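PDB 3DXQ: choline/ethanolamine kinase family protein from Mesorhizobium loti, which probably phosphorylates ethanolamine or a related small amino alcohol. Local coordinates for residues G161-H169 / F291-G301; H177-F185 / G210-F218. All blocks are in the same frame, centred on the assembly; numbering follows the deposited sequence. Where two conformers were deposited one is given.

Contact 1 (G161-H169 / F291-G301); sequences GVRSALAAH and FSRHLAAVRMG
Arg299 and Leu295 lean on Gly161, Val162 and Ala165 where the last helix of the chain, 289-300, packs beside helix 152-167. The two segment axes approach to 8.1 Å and run the same way at 33°, so the contact extends over about two turns of helix 161-167. Its inner part is apolar. Leu295 CD1 lies 3.9 Å from Val162 CG2, the two side chains crossing at about a right angle, and 4.0 Å from Ala165 CB. Phe291 presents CZ at its ring edge to the same valine methyl, and Val298 CG1 reaches the backbone of Ala165, 3.6 Å from Ala165 O. Ile245 of helix 237-263 touches Val162, Phe291 and Leu295, and Met286 of helix 271-287 touches Val162 and Phe291.

Arg299 covers the outer side. A bend at its third torsion (chi3 -51°) turns the guanidinium across Ala165, whose CB stands 3.7 Å above the guanidinium plane and over its centre, while Ser164 lies at the edge. Arg299 NH2 donates to Gly161 O at 3.2 Å, with an N-H...O angle of 139°. That carbonyl also accepts from Ala165 N, and the two donors arrive from opposite faces of its plane.

Beyond the helical part of 161-169, His169 points its side chain toward the end of the chain. His169 NE2 donates to Arg299 O over 2.7 Å; the acceptor lies close to the imidazole plane, whereas the donor sits above the carbonyl plane. The bond supplies a donor to a last-turn carbonyl whose i+4 position would fall past the end of the chain. Gly301 CA makes a CH-pi contact over one ring face, 4.1 Å from the ring centroid of His169. Ala165 set between Leu295 and Val298, with polar bonds at the rim, marks a closely packed helix pair of the helical C-terminal lobe of the phosphotransferase fold.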
loop_
_atom_site.group_PDB
_atom_site.type_symbol
_atom_site.label_atom_id
_atom_site.label_comp_id
_atom_site.label_asym_id
_atom_site.label_seq_id
_atom_site.Cartn_x
_atom_site.Cartn_y
_atom_site.Cartn_z
ATOM N N GLY A 161 -23.186 3.395 -3.413
ATOM C CA GLY A 161 -23.379 3.313 -4.853
ATOM C C GLY A 161 -22.144 2.757 -5.534
ATOM O O GLY A 161 -22.246 1.995 -6.500
ATOM N N VAL A 162 -20.981 3.139 -5.012
ATOM C CA VAL A 162 -19.693 2.672 -5.515
ATOM C C VAL A 162 -19.571 1.160 -5.263
ATOM O O VAL A 162 -19.192 0.384 -6.149
ATOM C CB VAL A 162 -18.527 3.419 -4.807
ATOM C CG1 VAL A 162 -17.177 2.885 -5.254
ATOM C CG2 VAL A 162 -18.621 4.933 -5.021
ATOM N N ARG A 163 -19.917 0.751 -4.047
ATOM C CA ARG A 163 -19.895 -0.653 -3.673
ATOM C C ARG A 163 -20.767 -1.448 -4.625
ATOM O O ARG A 163 -20.395 -2.509 -5.120
ATOM C CB ARG A 163 -20.456 -0.798 -2.264
ATOM C CG ARG A 163 -20.418 -2.199 -1.715
ATOM C CD ARG A 163 -20.830 -2.151 -0.275
ATOM N NE ARG A 163 -20.728 -3.452 0.363
ATOM C CZ ARG A 163 -20.770 -3.645 1.681
ATOM N NH1 ARG A 163 -20.887 -2.615 2.516
ATOM N NH2 ARG A 163 -20.666 -4.875 2.167
ATOM N N SER A 164 -21.955 -0.914 -4.855
ATOM C CA SER A 164 -22.915 -1.567 -5.702
ATOM C C SER A 164 -22.410 -1.699 -7.139
ATOM O O SER A 164 -22.624 -2.733 -7.780
ATOM C CB SER A 164 -24.210 -0.808 -5.679
ATOM O OG SER A 164 -25.147 -1.571 -6.388
ATOM N N ALA A 165 -21.741 -0.656 -7.631
ATOM C CA ALA A 165 -21.177 -0.669 -8.968
ATOM C C ALA A 165 -20.089 -1.753 -9.084
ATOM O O ALA A 165 -19.978 -2.438 -10.097
ATOM C CB ALA A 165 -20.625 0.709 -9.317
ATOM N N LEU A 166 -19.310 -1.918 -8.021
ATOM C CA LEU A 166 -18.271 -2.932 -7.982
ATOM C C LEU A 166 -18.842 -4.347 -7.870
ATOM O O LEU A 166 -18.192 -5.318 -8.302
ATOM C CB LEU A 166 -17.306 -2.668 -6.827
ATOM C CG LEU A 166 -16.422 -1.412 -6.874
ATOM C CD1 LEU A 166 -15.813 -1.191 -5.494
ATOM C CD2 LEU A 166 -15.313 -1.488 -7.939
ATOM N N ALA A 167 -20.033 -4.461 -7.283
ATOM C CA ALA A 167 -20.688 -5.751 -7.110
ATOM C C ALA A 167 -21.526 -6.112 -8.332
ATOM O O ALA A 167 -21.904 -7.267 -8.498
ATOM C CB ALA A 167 -21.532 -5.750 -5.858
ATOM N N ALA A 168 -21.795 -5.128 -9.189
ATOM C CA ALA A 168 -22.555 -5.355 -10.420
ATOM C C ALA A 168 -21.922 -6.375 -11.372
ATOM O O ALA A 168 -22.617 -6.892 -12.223
ATOM C CB ALA A 168 -22.800 -4.028 -11.163
ATOM N N HIS A 169 -20.628 -6.659 -11.243
ATOM C CA HIS A 169 -19.959 -7.614 -12.141
ATOM C C HIS A 169 -18.826 -8.361 -11.431
ATOM O O HIS A 169 -18.178 -7.820 -10.550
ATOM C CB HIS A 169 -19.366 -6.893 -13.363
ATOM C CG HIS A 169 -20.376 -6.211 -14.230
ATOM N ND1 HIS A 169 -21.065 -6.868 -15.228
ATOM C CD2 HIS A 169 -20.819 -4.933 -14.254
ATOM C CE1 HIS A 169 -21.904 -6.032 -15.816
ATOM N NE2 HIS A 169 -21.765 -4.846 -15.252
ATOM N N PHE A 291 -16.340 11.549 -12.216
ATOM C CA PHE A 291 -16.483 10.401 -11.324
ATOM C C PHE A 291 -17.743 9.594 -11.594
ATOM O O PHE A 291 -17.685 8.368 -11.600
ATOM C CB PHE A 291 -16.448 10.864 -9.863
ATOM C CG PHE A 291 -16.375 9.746 -8.873
ATOM C CD1 PHE A 291 -15.180 9.050 -8.683
ATOM C CD2 PHE A 291 -17.482 9.392 -8.117
ATOM C CE1 PHE A 291 -15.092 8.000 -7.772
ATOM C CE2 PHE A 291 -17.404 8.351 -7.198
ATOM C CZ PHE A 291 -16.202 7.650 -7.029
ATOM N N SER A 292 -18.876 10.265 -11.806
ATOM C CA SER A 292 -20.117 9.555 -12.101
ATOM C C SER A 292 -19.995 8.800 -13.422
ATOM O O SER A 292 -20.544 7.710 -13.560
ATOM C CB SER A 292 -21.305 10.502 -12.123
ATOM O OG SER A 292 -21.119 11.503 -13.099
ATOM N N ARG A 293 -19.264 9.366 -14.381
ATOM C CA ARG A 293 -18.972 8.655 -15.646
ATOM C C ARG A 293 -18.138 7.404 -15.421
ATOM O O ARG A 293 -18.407 6.354 -16.012
ATOM C CB ARG A 293 -18.245 9.555 -16.648
ATOM C CG ARG A 293 -19.075 9.986 -17.840
ATOM C CD ARG A 293 -18.324 11.039 -18.642
ATOM N NE ARG A 293 -18.554 12.399 -18.130
ATOM C CZ ARG A 293 -17.636 13.366 -18.058
ATOM N NH1 ARG A 293 -16.371 13.144 -18.413
ATOM N NH2 ARG A 293 -17.978 14.561 -17.587
ATOM N N HIS A 294 -17.117 7.524 -14.579
ATOM C CA HIS A 294 -16.275 6.382 -14.236
ATOM C C HIS A 294 -17.072 5.301 -13.514
ATOM O O HIS A 294 -16.846 4.099 -13.721
ATOM C CB HIS A 294 -15.089 6.820 -13.379
ATOM C CG HIS A 294 -14.002 7.484 -14.156
ATOM N ND1 HIS A 294 -13.483 8.712 -13.814
ATOM C CD2 HIS A 294 -13.335 7.090 -15.266
ATOM C CE1 HIS A 294 -12.549 9.052 -14.681
ATOM N NE2 HIS A 294 -12.442 8.086 -15.576
ATOM N N LEU A 295 -17.997 5.749 -12.672
ATOM C CA LEU A 295 -18.845 4.861 -11.907
ATOM C C LEU A 295 -19.771 4.122 -12.868
ATOM O O LEU A 295 -19.850 2.887 -12.859
ATOM C CB LEU A 295 -19.644 5.674 -10.900
ATOM C CG LEU A 295 -20.275 4.948 -9.720
ATOM C CD1 LEU A 295 -19.162 4.357 -8.877
ATOM C CD2 LEU A 295 -21.173 5.895 -8.893
ATOM N N ALA A 296 -20.428 4.892 -13.727
ATOM C CA ALA A 296 -21.342 4.357 -14.738
ATOM C C ALA A 296 -20.645 3.355 -15.661
ATOM O O ALA A 296 -21.258 2.376 -16.070
ATOM C CB ALA A 296 -21.944 5.481 -15.531
ATOM N N ALA A 297 -19.372 3.603 -15.974
ATOM C CA ALA A 297 -18.555 2.686 -16.794
ATOM C C ALA A 297 -18.253 1.379 -16.048
ATOM O O ALA A 297 -18.215 0.307 -16.659
ATOM C CB ALA A 297 -17.275 3.363 -17.199
ATOM N N VAL A 298 -18.018 1.455 -14.737
ATOM C CA VAL A 298 -17.818 0.235 -13.958
ATOM C C VAL A 298 -19.112 -0.550 -13.852
ATOM O O VAL A 298 -19.076 -1.788 -13.963
ATOM C CB VAL A 298 -17.267 0.491 -12.543
ATOM C CG1 VAL A 298 -17.240 -0.788 -11.743
ATOM C CG2 VAL A 298 -15.858 1.052 -12.618
ATOM N N ARG A 299 -20.237 0.151 -13.658
ATOM C CA ARG A 299 -21.545 -0.502 -13.530
ATOM C C ARG A 299 -21.936 -1.210 -14.835
ATOM O O ARG A 299 -22.489 -2.316 -14.816
ATOM C CB ARG A 299 -22.646 0.503 -13.102
ATOM C CG ARG A 299 -23.834 -0.172 -12.414
ATOM C CD ARG A 299 -24.898 0.800 -11.916
ATOM N NE ARG A 299 -24.373 1.899 -11.099
ATOM C CZ ARG A 299 -24.242 1.893 -9.770
ATOM N NH1 ARG A 299 -24.581 0.830 -9.047
ATOM N NH2 ARG A 299 -23.749 2.967 -9.159
HETATM N N MSE A 300 -21.605 -0.570 -15.952
HETATM C CA MSE A 300 -21.931 -1.082 -17.283
HETATM C C MSE A 300 -21.066 -2.264 -17.725
HETATM O O MSE A 300 -21.487 -3.069 -18.561
HETATM C CB MSE A 300 -21.809 0.049 -18.310
HETATM C CG MSE A 300 -22.980 1.000 -18.308
HETATM SE SE MSE A 300 -24.431 0.244 -19.346
HETATM C CE MSE A 300 -23.667 0.504 -21.150
ATOM N N GLY A 301 -19.862 -2.374 -17.166
ATOM C CA GLY A 301 -18.938 -3.437 -17.530
ATOM C C GLY A 301 -18.859 -3.627 -19.032
ATOM O O GLY A 301 -18.858 -4.728 -19.534
ATOM O OXT GLY A 301 -18.832 -2.690 -19.807
#

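Contact 2 (H177-F185 / G210-F218); sequences HCDPLCENF and GDLSVEGKF
Pro180 lies against Asp211 and Leu212, joining a loop of catalytic-loop type to helix 206-215. The sequence from His177 to Asn184 fits the HxDxxxxN pattern of aminoglycoside and choline kinases, so an active-site role for this loop is inferred from the family.

The first shell contains no hydrogen bond between the segments. Pro180 CD sits 3.5 Å from Asp211 CG, and Pro180 CG is 3.6 Å from Asp211 CB. Asp211 CG, anti to its own N (chi1 -164°), places the carboxylate carbon against Pro180 CD, the two side chains crossing at a slant. With an alanine in place of Asp211, this carboxylate cover would be lost and a gap would probably open beside Pro180 CD.

Leu212 reaches the loop with both methyls: CD1 stands 3.6 Å from Pro180 O, and CD2 is 3.8 Å from Phe185 CZ, with the side chain set obliquely to the ring. Cys182 SG, anti to its carbonyl carbon (chi1 -65°), turns to the backbone of Gly216, where there is no side chain to intervene. Phe114 of helix 106-118 touches both Pro180 and Leu212 and continues the apolar cluster.

Further out, Asp208, on the same helix, accepts from His177 N and Cys178 N through its two carboxylate oxygens, much as a conserved aspartate of helix F holds the catalytic loop in protein kinases. Cys178 O takes a hydrogen bond from Trp207 NE1, and Glu215 OE2 forms a salt bridge with Arg278.

Within the loop, Pro180 is the centre of an inverse gamma turn, closed by Leu181 N to Asp179 O at 2.8 Å. Asn184 ND2 adds a weak bond to that oxygen. Just before the proline, the ring of His177 takes the backbone N-H of Asp179, Asp179 N to His177 ND1 3.1 Å at 148°, with the donor tilted out of the ring plane.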
loop_
_atom_site.group_PDB
_atom_site.type_symbol
_atom_site.label_atom_id
_atom_site.label_comp_id
_atom_site.label_asym_id
_atom_site.label_seq_id
_atom_site.Cartn_x
_atom_site.Cartn_y
_atom_site.Cartn_z
ATOM N N HIS A 177 -0.589 -6.330 -3.129
ATOM C CA HIS A 177 0.168 -5.743 -2.038
ATOM C C HIS A 177 -0.746 -5.006 -1.062
ATOM O O HIS A 177 -0.516 -5.059 0.139
ATOM C CB HIS A 177 1.198 -4.777 -2.584
ATOM C CG HIS A 177 2.044 -4.156 -1.530
ATOM N ND1 HIS A 177 1.595 -3.118 -0.740
ATOM C CD2 HIS A 177 3.313 -4.423 -1.131
ATOM C CE1 HIS A 177 2.553 -2.776 0.109
ATOM N NE2 HIS A 177 3.606 -3.550 -0.110
ATOM N N CYS A 178 -1.734 -4.281 -1.596
ATOM C CA CYS A 178 -2.789 -3.620 -0.803
ATOM C C CYS A 178 -2.466 -2.319 -0.078
ATOM O O CYS A 178 -3.381 -1.591 0.282
ATOM C CB CYS A 178 -3.419 -4.597 0.180
ATOM S SG CYS A 178 -4.275 -5.925 -0.655
ATOM N N ASP A 179 -1.196 -2.030 0.169
ATOM C CA ASP A 179 -0.818 -0.745 0.742
ATOM C C ASP A 179 0.449 -0.232 0.073
ATOM O O ASP A 179 1.457 -0.013 0.740
ATOM C CB ASP A 179 -0.618 -0.854 2.262
ATOM C CG ASP A 179 -0.407 0.510 2.931
ATOM O OD1 ASP A 179 -1.126 1.481 2.585
ATOM O OD2 ASP A 179 0.481 0.593 3.803
ATOM N N PRO A 180 0.400 -0.041 -1.255
ATOM C CA PRO A 180 1.582 0.369 -2.018
ATOM C C PRO A 180 1.981 1.844 -1.860
ATOM O O PRO A 180 1.907 2.623 -2.815
ATOM C CB PRO A 180 1.180 0.045 -3.463
ATOM C CG PRO A 180 -0.300 0.240 -3.466
ATOM C CD PRO A 180 -0.774 -0.243 -2.129
ATOM N N LEU A 181 2.408 2.213 -0.657
ATOM C CA LEU A 181 2.939 3.545 -0.413
ATOM C C LEU A 181 4.195 3.740 -1.267
ATOM O O LEU A 181 4.911 2.791 -1.567
ATOM C CB LEU A 181 3.305 3.738 1.061
ATOM C CG LEU A 181 2.239 3.547 2.165
ATOM C CD1 LEU A 181 2.942 3.328 3.513
ATOM C CD2 LEU A 181 1.228 4.704 2.258
ATOM N N CYS A 182 4.455 4.979 -1.661
ATOM C CA CYS A 182 5.604 5.274 -2.470
ATOM C C CYS A 182 6.877 4.712 -1.849
ATOM O O CYS A 182 7.717 4.129 -2.565
ATOM C CB CYS A 182 5.729 6.774 -2.652
ATOM S SG CYS A 182 4.378 7.481 -3.580
ATOM N N GLU A 183 6.980 4.855 -0.520
ATOM C CA GLU A 183 8.175 4.422 0.234
ATOM C C GLU A 183 8.429 2.919 0.125
ATOM O O GLU A 183 9.551 2.466 0.273
ATOM C CB GLU A 183 8.112 4.824 1.719
ATOM C CG GLU A 183 6.990 4.182 2.531
ATOM C CD GLU A 183 7.162 4.355 4.031
ATOM O OE1 GLU A 183 8.103 3.755 4.608
ATOM O OE2 GLU A 183 6.336 5.070 4.639
ATOM N N ASN A 184 7.385 2.146 -0.152
ATOM C CA ASN A 184 7.521 0.702 -0.333
ATOM C C ASN A 184 8.137 0.269 -1.663
ATOM O O ASN A 184 8.301 -0.923 -1.893
ATOM C CB ASN A 184 6.141 0.051 -0.182
ATOM C CG ASN A 184 5.632 0.114 1.244
ATOM O OD1 ASN A 184 6.426 0.200 2.184
ATOM N ND2 ASN A 184 4.305 0.040 1.417
ATOM N N PHE A 185 8.455 1.221 -2.542
ATOM C CA PHE A 185 9.033 0.911 -3.838
ATOM C C PHE A 185 10.498 1.281 -3.876
ATOM O O PHE A 185 10.869 2.405 -3.550
ATOM C CB PHE A 185 8.326 1.672 -4.953
ATOM C CG PHE A 185 6.969 1.135 -5.292
ATOM C CD1 PHE A 185 5.849 1.549 -4.582
ATOM C CD2 PHE A 185 6.811 0.224 -6.331
ATOM C CE1 PHE A 185 4.605 1.060 -4.881
ATOM C CE2 PHE A 185 5.567 -0.273 -6.638
ATOM C CZ PHE A 185 4.452 0.144 -5.907
ATOM N N GLY A 210 -4.931 1.872 -7.946
ATOM C CA GLY A 210 -5.627 3.048 -7.395
ATOM C C GLY A 210 -4.938 3.590 -6.152
ATOM O O GLY A 210 -4.828 4.810 -5.952
ATOM N N ASP A 211 -4.462 2.670 -5.317
ATOM C CA ASP A 211 -3.825 3.043 -4.061
ATOM C C ASP A 211 -2.521 3.787 -4.306
ATOM O O ASP A 211 -2.287 4.849 -3.728
ATOM C CB ASP A 211 -3.576 1.805 -3.216
ATOM C CG ASP A 211 -3.272 2.130 -1.748
ATOM O OD1 ASP A 211 -2.319 2.854 -1.430
ATOM O OD2 ASP A 211 -3.973 1.589 -0.889
ATOM N N LEU A 212 -1.681 3.245 -5.173
ATOM C CA LEU A 212 -0.433 3.908 -5.514
ATOM C C LEU A 212 -0.698 5.290 -6.062
ATOM O O LEU A 212 -0.039 6.245 -5.665
ATOM C CB LEU A 212 0.335 3.089 -6.547
ATOM C CG LEU A 212 1.591 3.706 -7.130
ATOM C CD1 LEU A 212 2.436 4.313 -5.998
ATOM C CD2 LEU A 212 2.379 2.630 -7.923
ATOM N N SER A 213 -1.663 5.403 -6.971
ATOM C CA SER A 213 -1.986 6.690 -7.585
ATOM C C SER A 213 -2.316 7.756 -6.557
ATOM O O SER A 213 -1.770 8.864 -6.625
ATOM C CB SER A 213 -3.166 6.550 -8.549
ATOM O OG SER A 213 -3.401 7.755 -9.250
ATOM N N VAL A 214 -3.198 7.425 -5.607
ATOM C CA VAL A 214 -3.591 8.379 -4.558
ATOM C C VAL A 214 -2.439 8.679 -3.597
ATOM O O VAL A 214 -2.305 9.818 -3.112
ATOM C CB VAL A 214 -4.798 7.889 -3.751
ATOM C CG1 VAL A 214 -5.019 8.744 -2.536
ATOM C CG2 VAL A 214 -6.001 7.932 -4.591
ATOM N N GLU A 215 -1.610 7.670 -3.329
ATOM C CA GLU A 215 -0.487 7.829 -2.406
ATOM C C GLU A 215 0.635 8.623 -3.059
ATOM O O GLU A 215 1.334 9.395 -2.396
ATOM C CB GLU A 215 0.041 6.470 -1.941
ATOM C CG GLU A 215 -0.881 5.662 -0.984
ATOM C CD GLU A 215 -0.985 6.252 0.410
ATOM O OE1 GLU A 215 -0.009 6.879 0.862
ATOM O OE2 GLU A 215 -2.047 6.085 1.057
ATOM N N GLY A 216 0.805 8.450 -4.367
ATOM C CA GLY A 216 1.843 9.191 -5.111
ATOM C C GLY A 216 1.433 10.544 -5.665
ATOM O O GLY A 216 2.240 11.217 -6.312
ATOM N N LYS A 217 0.181 10.933 -5.419
ATOM C CA LYS A 217 -0.381 12.170 -5.966
ATOM C C LYS A 217 -0.148 12.194 -7.468
ATOM O O LYS A 217 0.354 13.170 -8.015
ATOM C CB LYS A 217 0.241 13.405 -5.308
ATOM C CG LYS A 217 0.336 13.336 -3.789
ATOM C CD LYS A 217 0.558 14.713 -3.159
ATOM C CE LYS A 217 0.860 14.597 -1.661
ATOM N NZ LYS A 217 0.848 15.914 -0.946
ATOM N N PHE A 218 -0.507 11.096 -8.124
ATOM C CA PHE A 218 -0.287 10.942 -9.556
ATOM C C PHE A 218 -1.207 11.814 -10.342
ATOM O O PHE A 218 -2.386 11.888 -10.041
ATOM C CB PHE A 218 -0.548 9.501 -9.985
ATOM C CG PHE A 218 0.610 8.586 -9.794
ATOM C CD1 PHE A 218 1.556 8.813 -8.802
ATOM C CD2 PHE A 218 0.710 7.430 -10.566
ATOM C CE1 PHE A 218 2.622 7.947 -8.635
ATOM C CE2 PHE A 218 1.773 6.552 -10.395
ATOM C CZ PHE A 218 2.728 6.805 -9.433
#

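Overall arrangement
After helix 3-10 the chain builds the five-stranded antiparallel sheet, with helix 55-67 inserted, then enters the helical part that holds both contacts. Residues 161-169 come first and wait 121 residues for their partner, 291-301, at the C terminus. Within that long excursion 177-185 meets 210-218 after only 24 residues, so contact 2 is enclosed by contact 1 and the two do not cross. Contact 2 lies near the chain's centre and ties the putative catalytic loop to helix 206-215; contact 1 joins two peripheral helices. Their centres are 22 Å apart and their nearest atoms about 10 Å, but helix 237-263 touches side chains of both.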